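Local coordinates for protein leucine aminopeptidase (Legionella pneumophila, PDB 5GNE) that probably acts as a zinc-dependent aminopeptidase of peptidase family M28, cleaving residues from the N-terminal end of peptides, at residues A[201-206]-A[351-356]; A[268-273]-A[340-345]. All coordinates share one frame; numbering follows the deposited sequence.

Contact 1. Residues A[201-206]-A[351-356]; sequences GADDDS and DILNLE. With ZN (zinc ion), chain D.
Leu-353 reaches across to the first turn of a helix and touches Ala-202 and Asp-203 with its two methyl branches. Its CG lies beside the backbone N and anti to the carbonyl carbon (chi1 -60°), which turns the fork toward the helix. The branch CD1 meets the methyl of Ala-202, with CD1 to CB at 3.9 Å. The branch CD2 lies over the backbone at the next residue, 3.6 Å from Asp-203 N. It also comes within 4.0 Å of Asp-203 CB. The three touching residues are buried, and no hydrogen bond joins the two segments. The carboxylate of Asp-203 accepts hydrogen bonds from Gly-269 N at OD1 and from Asn-340 ND2 at OD2, while Asp-348 OD1 and OD2 accept hydrogen bonds from the backbone N of Asp-203 and of Asp-204, respectively. One residue beyond the Leu-353 contact, Asp-204 OD1 binds a zinc ion at 2.2 Å, an ion that His-191 and Asp-266 also bind. The packing thus joins the start of helix 202-221, which carries a zinc ligand, to the short link just before helix 355-373. Helix 111-123 also borders it, with Trp-115 and Asn-118 touching Leu-353.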
loop_
_atom_site.group_PDB
_atom_site.type_symbol
_atom_site.label_atom_id
_atom_site.label_comp_id
_atom_site.label_asym_id
_atom_site.label_seq_id
_atom_site.Cartn_x
_atom_site.Cartn_y
_atom_site.Cartn_z
ATOM N N GLY A 201 -11.327 10.172 2.258
ATOM C CA GLY A 201 -10.539 8.959 2.127
ATOM C C GLY A 201 -10.028 8.522 3.479
ATOM O O GLY A 201 -8.875 8.126 3.625
ATOM N N ALA A 202 -10.902 8.600 4.475
ATOM C CA ALA A 202 -10.505 8.313 5.833
ATOM C C ALA A 202 -10.015 6.875 5.998
ATOM O O ALA A 202 -8.859 6.659 6.349
ATOM C CB ALA A 202 -11.648 8.590 6.773
ATOM N N ASP A 203 -10.891 5.898 5.777
ATOM C CA ASP A 203 -10.463 4.504 5.818
ATOM C C ASP A 203 -9.592 4.182 4.610
ATOM O O ASP A 203 -8.584 3.515 4.743
ATOM C CB ASP A 203 -11.645 3.553 5.823
ATOM C CG ASP A 203 -11.234 2.119 6.086
ATOM O OD1 ASP A 203 -10.308 1.937 6.904
ATOM O OD2 ASP A 203 -11.821 1.173 5.490
ATOM N N ASP A 204 -9.973 4.666 3.426
ATOM C CA ASP A 204 -9.170 4.403 2.243
ATOM C C ASP A 204 -7.929 5.251 2.294
ATOM O O ASP A 204 -7.776 6.270 1.625
ATOM C CB ASP A 204 -9.904 4.603 0.940
ATOM C CG ASP A 204 -9.329 3.727 -0.142
ATOM O OD1 ASP A 204 -8.223 3.210 0.091
ATOM O OD2 ASP A 204 -9.939 3.532 -1.208
ATOM N N ASP A 205 -7.160 4.786 3.266
ATOM C CA ASP A 205 -5.778 4.959 3.600
ATOM C C ASP A 205 -5.208 6.206 4.171
ATOM O O ASP A 205 -3.989 6.327 4.254
ATOM C CB ASP A 205 -4.945 4.485 2.445
ATOM C CG ASP A 205 -4.315 3.164 2.793
ATOM O OD1 ASP A 205 -4.830 2.577 3.783
ATOM O OD2 ASP A 205 -3.326 2.745 2.177
ATOM N N SER A 206 -6.056 7.081 4.678
ATOM C CA SER A 206 -5.548 7.897 5.761
ATOM C C SER A 206 -5.167 6.900 6.862
ATOM O O SER A 206 -4.072 6.962 7.434
ATOM C CB SER A 206 -6.589 8.881 6.282
ATOM O OG SER A 206 -6.005 9.715 7.263
ATOM N N ASP A 351 -15.190 9.976 10.996
ATOM C CA ASP A 351 -16.087 9.426 12.018
ATOM C C ASP A 351 -16.420 7.947 11.834
ATOM O O ASP A 351 -17.013 7.303 12.707
ATOM C CB ASP A 351 -17.352 10.252 12.007
ATOM C CG ASP A 351 -17.039 11.711 12.013
ATOM O OD1 ASP A 351 -16.850 12.278 13.114
ATOM O OD2 ASP A 351 -16.883 12.256 10.890
ATOM N N ILE A 352 -16.009 7.432 10.690
ATOM C CA ILE A 352 -16.153 6.042 10.322
ATOM C C ILE A 352 -15.013 5.170 10.890
ATOM O O ILE A 352 -15.176 3.962 11.109
ATOM C CB ILE A 352 -16.190 5.984 8.784
ATOM C CG1 ILE A 352 -17.347 6.848 8.285
ATOM C CG2 ILE A 352 -16.272 4.590 8.248
ATOM C CD1 ILE A 352 -18.637 6.488 8.899
ATOM N N LEU A 353 -13.883 5.811 11.195
ATOM C CA LEU A 353 -12.695 5.116 11.713
ATOM C C LEU A 353 -12.846 4.578 13.123
ATOM O O LEU A 353 -13.360 5.264 13.995
ATOM C CB LEU A 353 -11.475 6.041 11.672
ATOM C CG LEU A 353 -11.168 6.490 10.242
ATOM C CD1 LEU A 353 -9.992 7.447 10.154
ATOM C CD2 LEU A 353 -11.017 5.295 9.330
ATOM N N ASN A 354 -12.415 3.338 13.330
ATOM C CA ASN A 354 -12.299 2.756 14.667
ATOM C C ASN A 354 -10.852 2.827 15.181
ATOM O O ASN A 354 -9.969 2.135 14.656
ATOM C CB ASN A 354 -12.784 1.302 14.646
ATOM C CG ASN A 354 -12.870 0.688 16.040
ATOM O OD1 ASN A 354 -11.858 0.370 16.660
ATOM N ND2 ASN A 354 -14.087 0.537 16.541
ATOM N N LEU A 355 -10.611 3.618 16.227
ATOM C CA LEU A 355 -9.254 3.804 16.746
ATOM C C LEU A 355 -8.700 2.555 17.406
ATOM O O LEU A 355 -7.496 2.316 17.314
ATOM C CB LEU A 355 -9.162 4.975 17.719
ATOM C CG LEU A 355 -7.736 5.359 18.169
ATOM C CD1 LEU A 355 -6.752 5.577 17.034
ATOM C CD2 LEU A 355 -7.756 6.588 19.042
ATOM N N GLU A 356 -9.541 1.734 18.025
ATOM C CA GLU A 356 -9.039 0.477 18.589
ATOM C C GLU A 356 -8.456 -0.409 17.468
ATOM O O GLU A 356 -7.386 -1.021 17.623
ATOM C CB GLU A 356 -10.158 -0.296 19.309
ATOM C CG GLU A 356 -9.687 -1.535 20.084
ATOM C CD GLU A 356 -10.741 -2.106 21.028
ATOM O OE1 GLU A 356 -10.440 -2.316 22.221
ATOM O OE2 GLU A 356 -11.874 -2.362 20.573
HETATM ZN ZN ZN D . -6.821 1.718 -0.844
#

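Contact 2. Residues A[268-273]-A[340-345]; sequences AGYRAN and NPYVHT
Tyr-270 is the residue of 268-273 that meets the second segment, touching Asn-340, Pro-341 and Tyr-342. Two residues before it, Ala-268 N is hydrogen-bonded to Ser-207 OG of helix 202-221. The chain then runs through Gly-269 to Tyr-270. There the side chain leaves with CG anti to the backbone N (chi1 171°), and the ring lies against the side chain of Asn-340. The amide is stacked on one ring face, its plane 24° from that of the ring. Asn-340 CG sits 3.8 Å above the plane of the Tyr-270 ring, offset toward the rim. The flank of the asparagine also packs closely, with Asn-340 CB 3.6 Å from Tyr-270 CD2. Farther out, Tyr-270 OH lies 3.7 Å from Pro-341 CD. The side chain of Tyr-342 crosses that of Tyr-270 at about a right angle, with Tyr-342 CE2 4.1 Å from Tyr-270 CE1. Beyond Tyr-270 the chain leaves the contact.

The amide of Asn-340 is fixed at both ends. ND2 has Asp-203 as its partner, while OD1 accepts from Tyr-342 N at 2.8 Å with an N-H...O angle of 151°. The second bond makes an Asx turn. It falls within a type I beta turn from Asn-340 to Val-343, which overlaps a type II turn from Tyr-342 to Thr-345. In that second turn Tyr-342 O accepts from both N and OG1 of Thr-345. The turns carry His-344, which binds zinc together with Asp-204 and Glu-239. The stack itself binds no metal. It lies near the two-zinc site of this M28-family enzyme, linked to it through the His-344 turns and through Asp-203, next to the ligand Asp-204.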
loop_
_atom_site.group_PDB
_atom_site.type_symbol
_atom_site.label_atom_id
_atom_site.label_comp_id
_atom_site.label_asym_id
_atom_site.label_seq_id
_atom_site.Cartn_x
_atom_site.Cartn_y
_atom_site.Cartn_z
ATOM N N ALA A 268 -7.055 0.279 7.188
ATOM C CA ALA A 268 -6.760 -0.309 8.492
ATOM C C ALA A 268 -7.653 0.200 9.627
ATOM O O ALA A 268 -7.277 0.082 10.796
ATOM C CB ALA A 268 -5.321 -0.067 8.838
ATOM N N GLY A 269 -8.783 0.824 9.301
ATOM C CA GLY A 269 -9.516 1.544 10.325
ATOM C C GLY A 269 -11.017 1.413 10.463
ATOM O O GLY A 269 -11.603 2.005 11.365
ATOM N N TYR A 270 -11.647 0.635 9.598
ATOM C CA TYR A 270 -13.094 0.540 9.615
ATOM C C TYR A 270 -13.528 -0.831 10.045
ATOM O O TYR A 270 -13.070 -1.834 9.501
ATOM C CB TYR A 270 -13.683 0.857 8.252
ATOM C CG TYR A 270 -15.172 0.566 8.140
ATOM C CD1 TYR A 270 -16.112 1.447 8.639
ATOM C CD2 TYR A 270 -15.632 -0.585 7.512
ATOM C CE1 TYR A 270 -17.474 1.200 8.523
ATOM C CE2 TYR A 270 -16.990 -0.845 7.397
ATOM C CZ TYR A 270 -17.903 0.051 7.904
ATOM O OH TYR A 270 -19.243 -0.210 7.786
ATOM N N ARG A 271 -14.409 -0.873 11.036
ATOM C CA ARG A 271 -15.004 -2.131 11.421
ATOM C C ARG A 271 -16.431 -2.198 10.933
ATOM O O ARG A 271 -17.171 -1.234 11.056
ATOM C CB ARG A 271 -14.952 -2.342 12.929
ATOM C CG ARG A 271 -13.556 -2.517 13.449
ATOM C CD ARG A 271 -13.619 -3.140 14.812
ATOM N NE ARG A 271 -12.323 -3.207 15.471
ATOM C CZ ARG A 271 -12.178 -3.213 16.788
ATOM N NH1 ARG A 271 -13.254 -3.178 17.562
ATOM N NH2 ARG A 271 -10.974 -3.279 17.332
ATOM N N ALA A 272 -16.790 -3.322 10.326
ATOM C CA ALA A 272 -18.150 -3.537 9.850
ATOM C C ALA A 272 -19.091 -3.598 11.062
ATOM O O ALA A 272 -20.105 -2.900 11.107
ATOM C CB ALA A 272 -18.233 -4.807 9.026
ATOM N N ASN A 273 -18.750 -4.453 12.025
ATOM C CA ASN A 273 -19.373 -4.444 13.347
ATOM C C ASN A 273 -18.387 -3.859 14.349
ATOM O O ASN A 273 -17.363 -4.470 14.640
ATOM C CB ASN A 273 -19.796 -5.853 13.762
ATOM C CG ASN A 273 -20.374 -6.649 12.605
ATOM O OD1 ASN A 273 -21.461 -6.346 12.104
ATOM N ND2 ASN A 273 -19.652 -7.677 12.176
ATOM N N ASN A 340 -16.296 -1.990 3.626
ATOM C CA ASN A 340 -16.492 -0.578 3.851
ATOM C C ASN A 340 -17.296 -0.062 2.651
ATOM O O ASN A 340 -16.749 0.108 1.571
ATOM C CB ASN A 340 -15.159 0.142 4.009
ATOM C CG ASN A 340 -15.324 1.606 4.336
ATOM O OD1 ASN A 340 -16.390 2.192 4.142
ATOM N ND2 ASN A 340 -14.284 2.194 4.889
ATOM N N PRO A 341 -18.605 0.174 2.834
ATOM C CA PRO A 341 -19.429 0.665 1.720
ATOM C C PRO A 341 -19.125 2.106 1.347
ATOM O O PRO A 341 -19.620 2.569 0.327
ATOM C CB PRO A 341 -20.857 0.548 2.263
ATOM C CG PRO A 341 -20.699 0.722 3.742
ATOM C CD PRO A 341 -19.383 0.052 4.084
ATOM N N TYR A 342 -18.322 2.803 2.146
ATOM C CA TYR A 342 -18.114 4.230 1.922
ATOM C C TYR A 342 -16.843 4.587 1.144
ATOM O O TYR A 342 -16.677 5.747 0.751
ATOM C CB TYR A 342 -18.085 4.973 3.262
ATOM C CG TYR A 342 -19.203 4.626 4.228
ATOM C CD1 TYR A 342 -20.469 5.188 4.101
ATOM C CD2 TYR A 342 -18.978 3.764 5.293
ATOM C CE1 TYR A 342 -21.488 4.881 5.004
ATOM C CE2 TYR A 342 -19.985 3.451 6.192
ATOM C CZ TYR A 342 -21.241 4.010 6.047
ATOM O OH TYR A 342 -22.236 3.698 6.958
ATOM N N VAL A 343 -15.957 3.616 0.906
ATOM C CA VAL A 343 -14.706 3.914 0.206
ATOM C C VAL A 343 -14.968 4.519 -1.170
ATOM O O VAL A 343 -15.909 4.142 -1.852
ATOM C CB VAL A 343 -13.808 2.661 0.065
ATOM C CG1 VAL A 343 -13.298 2.224 1.441
ATOM C CG2 VAL A 343 -14.567 1.528 -0.627
ATOM N N HIS A 344 -14.114 5.466 -1.549
ATOM C CA HIS A 344 -14.251 6.233 -2.785
ATOM C C HIS A 344 -15.495 7.114 -2.822
ATOM O O HIS A 344 -15.954 7.504 -3.896
ATOM C CB HIS A 344 -14.232 5.307 -4.012
ATOM C CG HIS A 344 -13.064 4.362 -4.041
ATOM N ND1 HIS A 344 -13.216 2.994 -4.116
ATOM C CD2 HIS A 344 -11.736 4.590 -3.994
ATOM C CE1 HIS A 344 -12.029 2.419 -4.125
ATOM N NE2 HIS A 344 -11.111 3.363 -4.042
ATOM N N THR A 345 -16.075 7.415 -1.669
ATOM C CA THR A 345 -17.148 8.399 -1.667
ATOM C C THR A 345 -16.832 9.515 -0.685
ATOM O O THR A 345 -15.926 9.406 0.131
ATOM C CB THR A 345 -18.514 7.781 -1.297
ATOM O OG1 THR A 345 -18.620 7.660 0.132
ATOM C CG2 THR A 345 -18.698 6.411 -1.963
#

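From the N terminus, the chain first enters contact 1 at the start of helix 202-221. It then passes strands 230-235 and 259-264 and reaches 268-273, where contact 2 begins. Contact 2 closes a loop of 66 residues at 340-345, which includes strands 279-282 and 328-332. Contact 1 closes its longer loop of 144 residues only at 351-356, so contact 2 is nested within it. Contact 2 joins the loops after strands 259-264 and 328-332. Contact 1 joins the start of helix 202-221 to the chain just before helix 355-373. Direct touches tie the two pairs together: Asn-354 N lies 2.5 Å from Gly-269 O, probably as a hydrogen bond, and Ile-352 packs on Tyr-270.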